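Local coordinates for protein restriction endonuclease Hpy99I (PDB 3GOX) that probably cleaves double-stranded DNA at a specific recognition sequence, as a zinc-containing type II restriction endonuclease of the beta-beta-alpha-Me class, at residues W169-D172 with S173-T176; E109-K112 with N113-V117; A131-K134 with G135-F138. All coordinates share one frame; numbering follows the deposited sequence.

Interaction 1: W169-D172 with S173-T176; sequences WICD and SCNT. With ZN (zinc ion), chain F; NA (sodium ion), chain G; nucleotides of chain D; nucleotides of chain C.
The sulfur of Cys171 is gripped from two directions, by a zinc ion and by the backbone N-H of Cys174, whose N lies 3.4 Å from Cys171 SG on a nearly straight bond (163°). Cys171 is the N-cap of the following helix, and its chi1 of 78° sets SG between its own N and carbonyl carbon, facing that N-H. Cys174 SG binds the same zinc at 2.3 Å; Cys140 and Cys143 complete the site. Asn175 N donates to Cys171 O at 3.0 Å, and Ile170 CD1 packs on Asn175 CA at 3.8 Å, the side chains at about a right angle. Strands 155-159 and 166-171 with helix 172-180 form the beta-beta-alpha-Me finger, with the zinc at the junction of the last strand and the helix. One turn on, the Asn175 amide is fixed at both ends. Asn175 OD1 coordinates a sodium ion at 2.3 Å, as does Asp158. Asn175 ND2 donates to O3' of DG7 of chain D at 2.7 Å. The metal also meets that O3' and a DNA phosphate, consistent with an active-site position. Asp172, its CG anti to the backbone N (chi1 179°), turns its carboxylate to the minor-groove edges of the bases. Asp172 OD1 accepts from N2 of DG7 of chain D at 3.1 Å, and a water accepting from N2 of DG4 of chain C also lies within hydrogen-bonding distance of Asp172 OD2.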
loop_
_atom_site.group_PDB
_atom_site.type_symbol
_atom_site.label_atom_id
_atom_site.label_comp_id
_atom_site.label_asym_id
_atom_site.label_seq_id
_atom_site.Cartn_x
_atom_site.Cartn_y
_atom_site.Cartn_z
ATOM N N TRP A 169 -10.416 1.718 14.560
ATOM C CA TRP A 169 -10.643 0.681 13.576
ATOM C C TRP A 169 -10.742 1.341 12.216
ATOM O O TRP A 169 -11.584 2.210 11.997
ATOM C CB TRP A 169 -11.923 -0.107 13.887
ATOM C CG TRP A 169 -11.749 -1.058 15.033
ATOM C CD1 TRP A 169 -11.999 -0.814 16.352
ATOM C CD2 TRP A 169 -11.280 -2.413 14.957
ATOM N NE1 TRP A 169 -11.710 -1.926 17.098
ATOM C CE2 TRP A 169 -11.280 -2.929 16.268
ATOM C CE3 TRP A 169 -10.881 -3.246 13.898
ATOM C CZ2 TRP A 169 -10.880 -4.233 16.556
ATOM C CZ3 TRP A 169 -10.479 -4.539 14.183
ATOM C CH2 TRP A 169 -10.485 -5.024 15.502
ATOM N N ILE A 170 -9.864 0.914 11.303
ATOM C CA ILE A 170 -9.798 1.457 9.948
ATOM C C ILE A 170 -9.593 0.286 8.974
ATOM O O ILE A 170 -9.240 -0.834 9.380
ATOM C CB ILE A 170 -8.653 2.519 9.771
ATOM C CG1 ILE A 170 -7.266 1.917 10.034
ATOM C CG2 ILE A 170 -8.892 3.746 10.676
ATOM C CD1 ILE A 170 -6.115 2.902 9.768
ATOM N N CYS A 171 -9.781 0.532 7.680
ATOM C CA CYS A 171 -9.554 -0.533 6.700
ATOM C C CYS A 171 -8.056 -0.788 6.501
ATOM O O CYS A 171 -7.230 0.090 6.721
ATOM C CB CYS A 171 -10.296 -0.259 5.383
ATOM S SG CYS A 171 -9.514 0.967 4.294
ATOM N N ASP A 172 -7.737 -2.020 6.129
ATOM C CA ASP A 172 -6.343 -2.457 5.896
ATOM C C ASP A 172 -5.691 -1.618 4.804
ATOM O O ASP A 172 -4.504 -1.317 4.888
ATOM C CB ASP A 172 -6.347 -3.962 5.543
ATOM C CG ASP A 172 -4.950 -4.535 5.263
ATOM O OD1 ASP A 172 -4.230 -4.869 6.217
ATOM O OD2 ASP A 172 -4.614 -4.737 4.070
ATOM N N SER A 173 -6.457 -1.231 3.794
ATOM C CA SER A 173 -5.932 -0.376 2.724
ATOM C C SER A 173 -5.406 0.939 3.300
ATOM O O SER A 173 -4.265 1.350 3.020
ATOM C CB SER A 173 -7.032 -0.135 1.701
ATOM O OG SER A 173 -6.648 0.747 0.676
ATOM N N CYS A 174 -6.212 1.620 4.104
ATOM C CA CYS A 174 -5.785 2.870 4.739
ATOM C C CYS A 174 -4.619 2.657 5.689
ATOM O O CYS A 174 -3.689 3.459 5.712
ATOM C CB CYS A 174 -6.952 3.521 5.495
ATOM S SG CYS A 174 -8.100 4.353 4.358
ATOM N N ASN A 175 -4.661 1.590 6.477
ATOM C CA ASN A 175 -3.613 1.329 7.455
ATOM C C ASN A 175 -2.245 1.147 6.774
ATOM O O ASN A 175 -1.234 1.697 7.226
ATOM C CB ASN A 175 -3.953 0.098 8.292
ATOM C CG ASN A 175 -2.995 -0.099 9.442
ATOM O OD1 ASN A 175 -2.826 0.786 10.266
ATOM N ND2 ASN A 175 -2.370 -1.272 9.510
ATOM N N THR A 176 -2.238 0.403 5.677
ATOM C CA THR A 176 -1.007 0.148 4.943
ATOM C C THR A 176 -0.583 1.363 4.112
ATOM O O THR A 176 0.577 1.453 3.699
ATOM C CB THR A 176 -1.119 -1.132 4.100
ATOM O OG1 THR A 176 -2.275 -1.096 3.250
ATOM C CG2 THR A 176 -1.165 -2.351 5.023
HETATM ZN ZN ZN F . -10.107 3.205 4.676
HETATM NA NA NA G . -1.215 1.348 11.807
ATOM P P DG D 7 4.757 -0.294 8.111
ATOM O OP1 DG D 7 5.230 0.904 8.847
ATOM O OP2 DG D 7 5.625 -1.491 8.015
ATOM O "O5'" DG D 7 3.378 -0.750 8.767
ATOM C "C5'" DG D 7 2.282 0.149 8.802
ATOM C "C4'" DG D 7 1.035 -0.557 9.280
ATOM O "O4'" DG D 7 0.782 -1.695 8.417
ATOM C "C3'" DG D 7 1.086 -1.133 10.694
ATOM O "O3'" DG D 7 -0.245 -1.185 11.209
ATOM C "C2'" DG D 7 1.615 -2.534 10.454
ATOM C "C1'" DG D 7 0.939 -2.910 9.140
ATOM N N9 DG D 7 1.707 -3.843 8.312
ATOM C C8 DG D 7 3.078 -3.978 8.279
ATOM N N7 DG D 7 3.483 -4.941 7.495
ATOM C C5 DG D 7 2.314 -5.471 6.966
ATOM C C6 DG D 7 2.119 -6.561 6.073
ATOM O O6 DG D 7 2.964 -7.320 5.583
ATOM N N1 DG D 7 0.771 -6.749 5.780
ATOM C C2 DG D 7 -0.260 -6.002 6.293
ATOM N N2 DG D 7 -1.495 -6.343 5.876
ATOM N N3 DG D 7 -0.097 -5.000 7.147
ATOM C C4 DG D 7 1.208 -4.791 7.438
ATOM P P DG C 4 -5.337 -12.639 0.268
ATOM O OP1 DG C 4 -6.470 -13.486 -0.192
ATOM O OP2 DG C 4 -4.032 -12.713 -0.441
ATOM O "O5'" DG C 4 -5.847 -11.129 0.271
ATOM C "C5'" DG C 4 -6.858 -10.719 1.193
ATOM C "C4'" DG C 4 -6.989 -9.213 1.228
ATOM O "O4'" DG C 4 -5.729 -8.617 1.620
ATOM C "C3'" DG C 4 -7.356 -8.528 -0.083
ATOM O "O3'" DG C 4 -7.987 -7.285 0.238
ATOM C "C2'" DG C 4 -5.989 -8.290 -0.703
ATOM C "C1'" DG C 4 -5.166 -7.900 0.519
ATOM N N9 DG C 4 -3.742 -8.228 0.461
ATOM C C8 DG C 4 -3.178 -9.411 0.048
ATOM N N7 DG C 4 -1.877 -9.431 0.170
ATOM C C5 DG C 4 -1.561 -8.180 0.684
ATOM C C6 DG C 4 -0.300 -7.620 1.053
ATOM O O6 DG C 4 0.823 -8.146 1.022
ATOM N N1 DG C 4 -0.436 -6.315 1.511
ATOM C C2 DG C 4 -1.623 -5.634 1.619
ATOM N N2 DG C 4 -1.544 -4.369 2.064
ATOM N N3 DG C 4 -2.804 -6.152 1.306
ATOM C C4 DG C 4 -2.699 -7.417 0.848
HETATM O O HOH W 1 -4.311 -3.200 1.700
HETATM O O HOH W 2 -2.550 -3.629 8.023
HETATM O O HOH W 3 -0.085 2.429 10.070
HETATM O O HOH W 4 0.641 2.237 13.155
#

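Interaction 2: E109-K112 with N113-V117; sequences ECRK and NIDGV. With ZN (zinc ion), chain E; nucleotides of chain D.
Two successive bends in the side chain of Arg111, at chi2 (-67°) and chi3 (-55°), curl its guanidinium forward along the helix, toward Ile114 and Asp115. Three different groups meet it there. Ile114 CG2 lies over one face, displaced toward the rim and 3.7 Å from Arg111 NH1. In the plane, at the edge bearing the two terminal nitrogens, OP2 of DG7 of chain D accepts from both: it lies 2.9 Å from Arg111 NH1 and equally far from Arg111 NH2, a forked grip on one phosphate oxygen. The Asp115 carboxylate stands steeply to the guanidinium, their planes 74° apart. Asp115 OD1 meets Arg111 NH2 obliquely, in a salt bridge whose hydrogen bond is weak (3.0 Å). A water supplies the second link, accepting from Arg111 NE and donating to Asp115 OD2. The direct and water-mediated links probably hold the guanidinium in position for the phosphate, and the acid may offset part of its charge; Arg104 lies near Arg111 NH2. Ile114 CG2 itself approaches OP1 of the same phosphate.

Along the backbone, Asp115 N donates to Arg111 O at 2.7 Å, and the last turn closes with Gly116 N on Lys112 O. Gly116 then leaves the helix with positive phi. On another flank Lys112, extended beyond CG, reaches back so that its NZ pairs with Glu109 OE2 at 2.9 Å. The contact occupies most of helix 108-115: near its start Cys110 SG joins Cys78, Cys81 and Cys107 in a structural-type four-cysteine zinc site, and beyond its end Val117 O accepts from His159 NE2, at the end of strand 155-159, the strand that pairs antiparallel with 166-171 in the nuclease finger.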
loop_
_atom_site.group_PDB
_atom_site.type_symbol
_atom_site.label_atom_id
_atom_site.label_comp_id
_atom_site.label_asym_id
_atom_site.label_seq_id
_atom_site.Cartn_x
_atom_site.Cartn_y
_atom_site.Cartn_z
ATOM N N GLU A 109 16.999 -5.190 11.982
ATOM C CA GLU A 109 17.422 -4.087 12.843
ATOM C C GLU A 109 16.674 -2.790 12.508
ATOM O O GLU A 109 16.201 -2.099 13.401
ATOM C CB GLU A 109 18.936 -3.878 12.780
ATOM C CG GLU A 109 19.719 -5.009 13.421
ATOM C CD GLU A 109 19.299 -5.260 14.850
ATOM O OE1 GLU A 109 19.351 -4.307 15.665
ATOM O OE2 GLU A 109 18.901 -6.408 15.162
ATOM N N CYS A 110 16.562 -2.465 11.226
ATOM C CA CYS A 110 15.903 -1.233 10.810
ATOM C C CYS A 110 14.391 -1.323 11.037
ATOM O O CYS A 110 13.748 -0.312 11.293
ATOM C CB CYS A 110 16.238 -0.887 9.350
ATOM S SG CYS A 110 17.963 -0.335 9.106
ATOM N N ARG A 111 13.824 -2.529 10.988
ATOM C CA ARG A 111 12.393 -2.713 11.254
ATOM C C ARG A 111 12.046 -2.395 12.704
ATOM O O ARG A 111 10.903 -2.032 12.981
ATOM C CB ARG A 111 11.932 -4.121 10.925
ATOM C CG ARG A 111 11.844 -4.458 9.432
ATOM C CD ARG A 111 10.766 -3.711 8.650
ATOM N NE ARG A 111 9.445 -3.862 9.231
ATOM C CZ ARG A 111 8.355 -3.253 8.792
ATOM N NH1 ARG A 111 8.378 -2.498 7.703
ATOM N NH2 ARG A 111 7.214 -3.431 9.442
ATOM N N LYS A 112 13.006 -2.510 13.620
ATOM C CA LYS A 112 12.729 -2.160 15.031
ATOM C C LYS A 112 12.259 -0.710 15.193
ATOM O O LYS A 112 11.344 -0.422 15.971
ATOM C CB LYS A 112 13.965 -2.394 15.896
ATOM C CG LYS A 112 14.301 -3.848 16.062
ATOM C CD LYS A 112 15.513 -4.036 16.970
ATOM C CE LYS A 112 15.929 -5.505 17.080
ATOM N NZ LYS A 112 17.360 -5.661 17.511
ATOM N N ASN A 113 12.870 0.173 14.419
ATOM C CA ASN A 113 12.568 1.593 14.444
ATOM C C ASN A 113 11.292 1.931 13.663
ATOM O O ASN A 113 10.609 2.902 13.964
ATOM C CB ASN A 113 13.774 2.357 13.893
ATOM C CG ASN A 113 15.056 1.989 14.616
ATOM O OD1 ASN A 113 15.929 1.298 14.069
ATOM N ND2 ASN A 113 15.146 2.395 15.875
ATOM N N ILE A 114 11.005 1.145 12.633
ATOM C CA ILE A 114 9.772 1.290 11.867
ATOM C C ILE A 114 8.570 0.768 12.654
ATOM O O ILE A 114 7.512 1.411 12.687
ATOM C CB ILE A 114 9.877 0.572 10.512
ATOM C CG1 ILE A 114 10.853 1.319 9.602
ATOM C CG2 ILE A 114 8.496 0.476 9.858
ATOM C CD1 ILE A 114 11.345 0.517 8.412
ATOM N N ASP A 115 8.737 -0.377 13.314
ATOM C CA ASP A 115 7.680 -0.964 14.140
ATOM C C ASP A 115 7.379 -0.156 15.414
ATOM O O ASP A 115 6.232 -0.086 15.850
ATOM C CB ASP A 115 8.054 -2.393 14.540
ATOM C CG ASP A 115 7.991 -3.376 13.388
ATOM O OD1 ASP A 115 7.277 -3.113 12.399
ATOM O OD2 ASP A 115 8.651 -4.430 13.488
ATOM N N GLY A 116 8.405 0.427 16.017
ATOM C CA GLY A 116 8.230 1.202 17.249
ATOM C C GLY A 116 7.585 0.405 18.364
ATOM O O GLY A 116 7.902 -0.770 18.555
ATOM N N VAL A 117 6.666 1.057 19.079
ATOM C CA VAL A 117 6.018 0.492 20.257
ATOM C C VAL A 117 4.769 -0.268 19.843
ATOM O O VAL A 117 3.927 0.271 19.131
ATOM C CB VAL A 117 5.639 1.616 21.277
ATOM C CG1 VAL A 117 5.055 1.040 22.561
ATOM C CG2 VAL A 117 6.850 2.472 21.592
HETATM ZN ZN ZN E . 18.880 -1.997 7.740
ATOM P P DG D 7 4.757 -0.294 8.111
ATOM O OP1 DG D 7 5.230 0.904 8.847
ATOM O OP2 DG D 7 5.625 -1.491 8.015
ATOM O "O5'" DG D 7 3.378 -0.750 8.767
ATOM C "C5'" DG D 7 2.282 0.149 8.802
ATOM C "C4'" DG D 7 1.035 -0.557 9.280
ATOM O "O4'" DG D 7 0.782 -1.695 8.417
ATOM C "C3'" DG D 7 1.086 -1.133 10.694
ATOM O "O3'" DG D 7 -0.245 -1.185 11.209
ATOM C "C2'" DG D 7 1.615 -2.534 10.454
ATOM C "C1'" DG D 7 0.939 -2.910 9.140
ATOM N N9 DG D 7 1.707 -3.843 8.312
ATOM C C8 DG D 7 3.078 -3.978 8.279
ATOM N N7 DG D 7 3.483 -4.941 7.495
ATOM C C5 DG D 7 2.314 -5.471 6.966
ATOM C C6 DG D 7 2.119 -6.561 6.073
ATOM O O6 DG D 7 2.964 -7.320 5.583
ATOM N N1 DG D 7 0.771 -6.749 5.780
ATOM C C2 DG D 7 -0.260 -6.002 6.293
ATOM N N2 DG D 7 -1.495 -6.343 5.876
ATOM N N3 DG D 7 -0.097 -5.000 7.147
ATOM C C4 DG D 7 1.208 -4.791 7.438
HETATM O O HOH W 5 9.004 -5.984 11.259
HETATM O O HOH W 6 10.172 -2.042 17.789
#

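Interaction 3: A131-K134 with G135-F138; sequences APPK and GSVF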
loop_
_atom_site.group_PDB
_atom_site.type_symbol
_atom_site.label_atom_id
_atom_site.label_comp_id
_atom_site.label_asym_id
_atom_site.label_seq_id
_atom_site.Cartn_x
_atom_site.Cartn_y
_atom_site.Cartn_z
ATOM N N ALA A 131 -15.080 -3.281 18.601
ATOM C CA ALA A 131 -14.777 -3.785 17.258
ATOM C C ALA A 131 -16.038 -3.852 16.397
ATOM O O ALA A 131 -17.066 -4.356 16.838
ATOM C CB ALA A 131 -14.149 -5.153 17.354
ATOM N N PRO A 132 -15.970 -3.330 15.163
ATOM C CA PRO A 132 -17.063 -3.565 14.219
ATOM C C PRO A 132 -17.321 -5.061 14.033
ATOM O O PRO A 132 -16.383 -5.811 13.740
ATOM C CB PRO A 132 -16.527 -2.932 12.925
ATOM C CG PRO A 132 -15.624 -1.874 13.404
ATOM C CD PRO A 132 -14.922 -2.482 14.565
ATOM N N PRO A 133 -18.578 -5.503 14.223
ATOM C CA PRO A 133 -18.830 -6.930 14.051
ATOM C C PRO A 133 -18.529 -7.445 12.635
ATOM O O PRO A 133 -18.752 -6.745 11.647
ATOM C CB PRO A 133 -20.325 -7.057 14.377
ATOM C CG PRO A 133 -20.639 -5.871 15.253
ATOM C CD PRO A 133 -19.783 -4.782 14.661
ATOM N N LYS A 134 -17.997 -8.659 12.546
ATOM C CA LYS A 134 -17.854 -9.341 11.263
ATOM C C LYS A 134 -19.214 -9.361 10.568
ATOM O O LYS A 134 -20.238 -9.611 11.193
ATOM C CB LYS A 134 -17.329 -10.765 11.470
ATOM C CG LYS A 134 -17.549 -11.732 10.309
ATOM C CD LYS A 134 -16.653 -11.444 9.104
ATOM C CE LYS A 134 -15.989 -12.726 8.625
ATOM N NZ LYS A 134 -15.170 -13.348 9.711
ATOM N N GLY A 135 -19.225 -9.065 9.273
ATOM C CA GLY A 135 -20.473 -9.040 8.520
ATOM C C GLY A 135 -21.335 -7.813 8.732
ATOM O O GLY A 135 -22.447 -7.772 8.244
ATOM N N SER A 136 -20.852 -6.816 9.457
ATOM C CA SER A 136 -21.565 -5.553 9.573
ATOM C C SER A 136 -21.183 -4.596 8.459
ATOM O O SER A 136 -20.135 -4.731 7.833
ATOM C CB SER A 136 -21.334 -4.878 10.922
ATOM O OG SER A 136 -19.997 -4.524 11.118
ATOM N N VAL A 137 -22.049 -3.626 8.210
ATOM C CA VAL A 137 -21.743 -2.544 7.285
ATOM C C VAL A 137 -20.956 -1.452 8.011
ATOM O O VAL A 137 -21.433 -0.861 8.992
ATOM C CB VAL A 137 -23.022 -1.994 6.644
ATOM C CG1 VAL A 137 -22.685 -0.786 5.752
ATOM C CG2 VAL A 137 -23.735 -3.088 5.866
ATOM N N PHE A 138 -19.745 -1.217 7.522
ATOM C CA PHE A 138 -18.764 -0.313 8.114
ATOM C C PHE A 138 -18.464 0.818 7.128
ATOM O O PHE A 138 -18.490 0.606 5.919
ATOM C CB PHE A 138 -17.488 -1.119 8.350
ATOM C CG PHE A 138 -16.342 -0.334 8.920
ATOM C CD1 PHE A 138 -16.327 0.031 10.257
ATOM C CD2 PHE A 138 -15.251 -0.002 8.127
ATOM C CE1 PHE A 138 -15.263 0.735 10.786
ATOM C CE2 PHE A 138 -14.178 0.689 8.659
ATOM C CZ PHE A 138 -14.188 1.057 9.983
#
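The chain reverses through a type II beta turn from Pro133 to Ser136, with Gly135 at its third position in the positive-phi conformation (77°) that this turn requires. Pro133 O takes two bonds from the closing residue. Ser136 N donates to Pro133 O at 3.0 Å, coming from above the carbonyl plane. Ser136 OG makes the second and shorter bond, 2.6 Å to Pro133 O, arriving in the carbonyl plane on a lone pair. The two donors therefore use different approaches to one oxygen and do not compete for the same direction. With chi1 at 63° the serine hydroxyl stays close to its own backbone and bends toward Pro133; in that place Ser136 OG also sits against the Pro133 ring, 3.6 Å from Pro133 CD.

Before and after the turn the chain is joined by apolar packing. Pro132 directs the CG corner of its ring at the CD1-CE1 bond of Phe138, on a slant, with Pro132 CG 3.7 Å from Phe138 CE1 and no farther from the adjacent CD1. Phe138 extends to the proline, its ring held away from the backbone N by a chi1 of 178°, on the same side of the chain as Ser136, whereas Val137 between them points away and packs on Ile48 of the second subunit.

This turn leads from the loop after helix 121-128 into strand 137-139, which pairs with strand 146-148 in a two-stranded antiparallel hairpin next to the cysteine zinc site. Val149 covers Pro132, Ser136 and Phe138, and Leu155 of strand 155-159 packs on both Pro132 and Phe138, while Trp169 of strand 166-171 lies against Ala131 and Pro132.

Interaction 1 is buried at the nuclease finger, where protein, metals and DNA meet; interactions 2 and 3 lie at the surface. Interactions 1 and 3 touch directly: Trp169 CG packs on Pro132 CD at 3.5 Å, so the segment leading into the turn lies against the strand that leads to the zinc ligands. Interaction 2 stands apart, its centre about 19 Å from that of interaction 1, yet both reach DG7 of chain D, one at its phosphate and the other at its base and O3'. Chemistry follows place: zinc and sodium coordination with base contacts in 169-176, a phosphate-binding arginine beside a zinc ligand in 109-117, and a backbone turn with apolar packing in 131-138.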